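Local coordinates for putative exported protein (Bordetella pertussis Tohama I, PDB 2PFZ) that binds pyroglutamic acid as a periplasmic solute receptor, probably delivering it to a tripartite ATP-independent transporter, at residues Leu19-Val23 against Lys35-His39. Residues are numbered along the deposited sequence; the frame is centred on the assembly and turned at random.
Sequences LTQFV and KITLH
Val-23 sets its CG1 methyl between Ile-36 and Leu-38, the two strand residues whose side chains leave the backbone toward the helix. Val-23 CG1 lies 3.7 Å from Ile-36 CB, equally close to Ile-36 CG2, and 3.8 Å from Leu-38 CG. It reaches them because CG1 is turned opposite the carbonyl carbon of Val-23 (chi1 -62°); CG2 is left farther back, its nearest atom in the strand being the carbonyl oxygen of Ile-36.

Leu-38 is extended, and both of its methyls reach Leu-19 CB, Leu-38 CD2 at 3.9 Å. CD2 also touches Val-23 CG1, whereas CD1 rises to the backbone between Leu-19 and Thr-20, and Leu-38 CD1 comes within 3.5 Å of Thr-20 OG1. The two side chains meet there nearly at right angles in a van der Waals contact; the hydroxyl's hydrogen bond goes to the carbonyl oxygen of Val-16, one helical turn earlier.

Helix 14-30 is the connection of a beta-alpha-beta unit, following strand 2-6 and leading into strand 35-39, which pairs parallel to it; the helix segment runs back over the strand at 162°. This unit belongs to the periplasmic binding protein fold of the DctP family, and the side chain of Leu-19 is about 13 Å (nearest atoms) from the bound pyroglutamic acid.

Farther along the Ile-36 side chain, CD1 approaches the ring of Phe-22 obliquely, 4.0 Å from Phe-22 CE2. The CB bond of Phe-22 does not point at the strand; with CG trans to the backbone N (chi1 165°), the ring swings so that CE2 makes this contact. The ring also packs edge-to-face with Tyr-115 and touches Leu-228, Ala-231 and Ala-235 of helix 222-256. No direct hydrogen bond joins helix and strand, but a water donates to Val-23 O at 2.7 Å and accepts from Ile-36 N.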
loop_
_atom_site.group_PDB
_atom_site.type_symbol
_atom_site.label_atom_id
_atom_site.label_comp_id
_atom_site.label_asym_id
_atom_site.label_seq_id
_atom_site.Cartn_x
_atom_site.Cartn_y
_atom_site.Cartn_z
ATOM N N LEU A 19 5.186 -10.961 6.538
ATOM C CA LEU A 19 4.639 -10.938 7.909
ATOM C C LEU A 19 4.837 -12.295 8.589
ATOM O O LEU A 19 5.067 -12.367 9.805
ATOM C CB LEU A 19 3.142 -10.598 7.917
ATOM C CG LEU A 19 2.803 -9.109 7.789
ATOM C CD1 LEU A 19 1.326 -8.955 7.361
ATOM C CD2 LEU A 19 3.047 -8.405 9.112
ATOM N N THR A 20 4.710 -13.351 7.791
ATOM C CA THR A 20 4.882 -14.737 8.250
ATOM C C THR A 20 6.315 -14.960 8.759
ATOM O O THR A 20 6.522 -15.523 9.845
ATOM C CB THR A 20 4.445 -15.742 7.158
ATOM O OG1 THR A 20 3.042 -15.578 6.911
ATOM C CG2 THR A 20 4.685 -17.194 7.589
ATOM N N GLN A 21 7.296 -14.477 8.005
ATOM C CA GLN A 21 8.694 -14.520 8.462
ATOM C C GLN A 21 8.927 -13.622 9.675
ATOM O O GLN A 21 9.690 -13.979 10.580
ATOM C CB GLN A 21 9.662 -14.153 7.333
ATOM C CG GLN A 21 11.142 -14.441 7.655
ATOM C CD GLN A 21 11.386 -15.853 8.185
ATOM O OE1 GLN A 21 11.838 -16.033 9.322
ATOM N NE2 GLN A 21 11.076 -16.858 7.376
ATOM N N PHE A 22 8.280 -12.456 9.678
ATOM C CA PHE A 22 8.345 -11.505 10.785
ATOM C C PHE A 22 7.901 -12.161 12.086
ATOM O O PHE A 22 8.600 -12.049 13.099
ATOM C CB PHE A 22 7.470 -10.284 10.472
ATOM C CG PHE A 22 7.168 -9.408 11.662
ATOM C CD1 PHE A 22 8.161 -8.658 12.264
ATOM C CD2 PHE A 22 5.862 -9.313 12.156
ATOM C CE1 PHE A 22 7.887 -7.845 13.357
ATOM C CE2 PHE A 22 5.571 -8.520 13.279
ATOM C CZ PHE A 22 6.583 -7.776 13.867
ATOM N N VAL A 23 6.760 -12.857 12.069
ATOM C CA VAL A 23 6.253 -13.425 13.320
ATOM C C VAL A 23 7.218 -14.516 13.824
ATOM O O VAL A 23 7.440 -14.636 15.033
ATOM C CB VAL A 23 4.751 -13.890 13.263
ATOM C CG1 VAL A 23 3.820 -12.749 12.990
ATOM C CG2 VAL A 23 4.543 -14.974 12.233
ATOM N N LYS A 35 4.487 -14.242 21.020
ATOM C CA LYS A 35 3.949 -15.049 19.927
ATOM C C LYS A 35 2.857 -14.283 19.225
ATOM O O LYS A 35 1.874 -13.908 19.844
ATOM C CB LYS A 35 3.431 -16.400 20.407
ATOM C CG LYS A 35 4.524 -17.240 21.104
ATOM C CD LYS A 35 4.463 -18.682 20.675
ATOM C CE LYS A 35 5.310 -19.573 21.581
ATOM N NZ LYS A 35 6.768 -19.434 21.326
ATOM N N ILE A 36 3.045 -14.048 17.933
ATOM C CA ILE A 36 2.068 -13.273 17.171
ATOM C C ILE A 36 1.309 -14.184 16.214
ATOM O O ILE A 36 1.907 -14.933 15.433
ATOM C CB ILE A 36 2.703 -12.076 16.426
ATOM C CG1 ILE A 36 3.385 -11.129 17.407
ATOM C CG2 ILE A 36 1.634 -11.309 15.590
ATOM C CD1 ILE A 36 4.370 -10.153 16.742
ATOM N N THR A 37 -0.006 -14.131 16.320
ATOM C CA THR A 37 -0.880 -14.852 15.444
ATOM C C THR A 37 -1.361 -13.909 14.363
ATOM O O THR A 37 -1.912 -12.834 14.658
ATOM C CB THR A 37 -2.082 -15.404 16.222
ATOM O OG1 THR A 37 -1.607 -16.299 17.223
ATOM C CG2 THR A 37 -3.015 -16.170 15.307
ATOM N N LEU A 38 -1.137 -14.322 13.117
ATOM C CA LEU A 38 -1.572 -13.565 11.950
ATOM C C LEU A 38 -2.972 -13.970 11.551
ATOM O O LEU A 38 -3.288 -15.165 11.496
ATOM C CB LEU A 38 -0.660 -13.863 10.765
ATOM C CG LEU A 38 0.754 -13.295 10.732
ATOM C CD1 LEU A 38 1.383 -13.805 9.443
ATOM C CD2 LEU A 38 0.726 -11.772 10.748
ATOM N N HIS A 39 -3.798 -12.972 11.248
ATOM C CA HIS A 39 -5.147 -13.215 10.765
ATOM C C HIS A 39 -5.243 -12.667 9.372
ATOM O O HIS A 39 -5.398 -11.462 9.188
ATOM C CB HIS A 39 -6.146 -12.534 11.676
ATOM C CG HIS A 39 -6.217 -13.179 13.018
ATOM N ND1 HIS A 39 -5.391 -12.822 14.064
ATOM C CD2 HIS A 39 -6.963 -14.214 13.461
ATOM C CE1 HIS A 39 -5.652 -13.589 15.108
ATOM N NE2 HIS A 39 -6.602 -14.441 14.766
HETATM O O HOH W 1 5.836 -14.328 17.218
#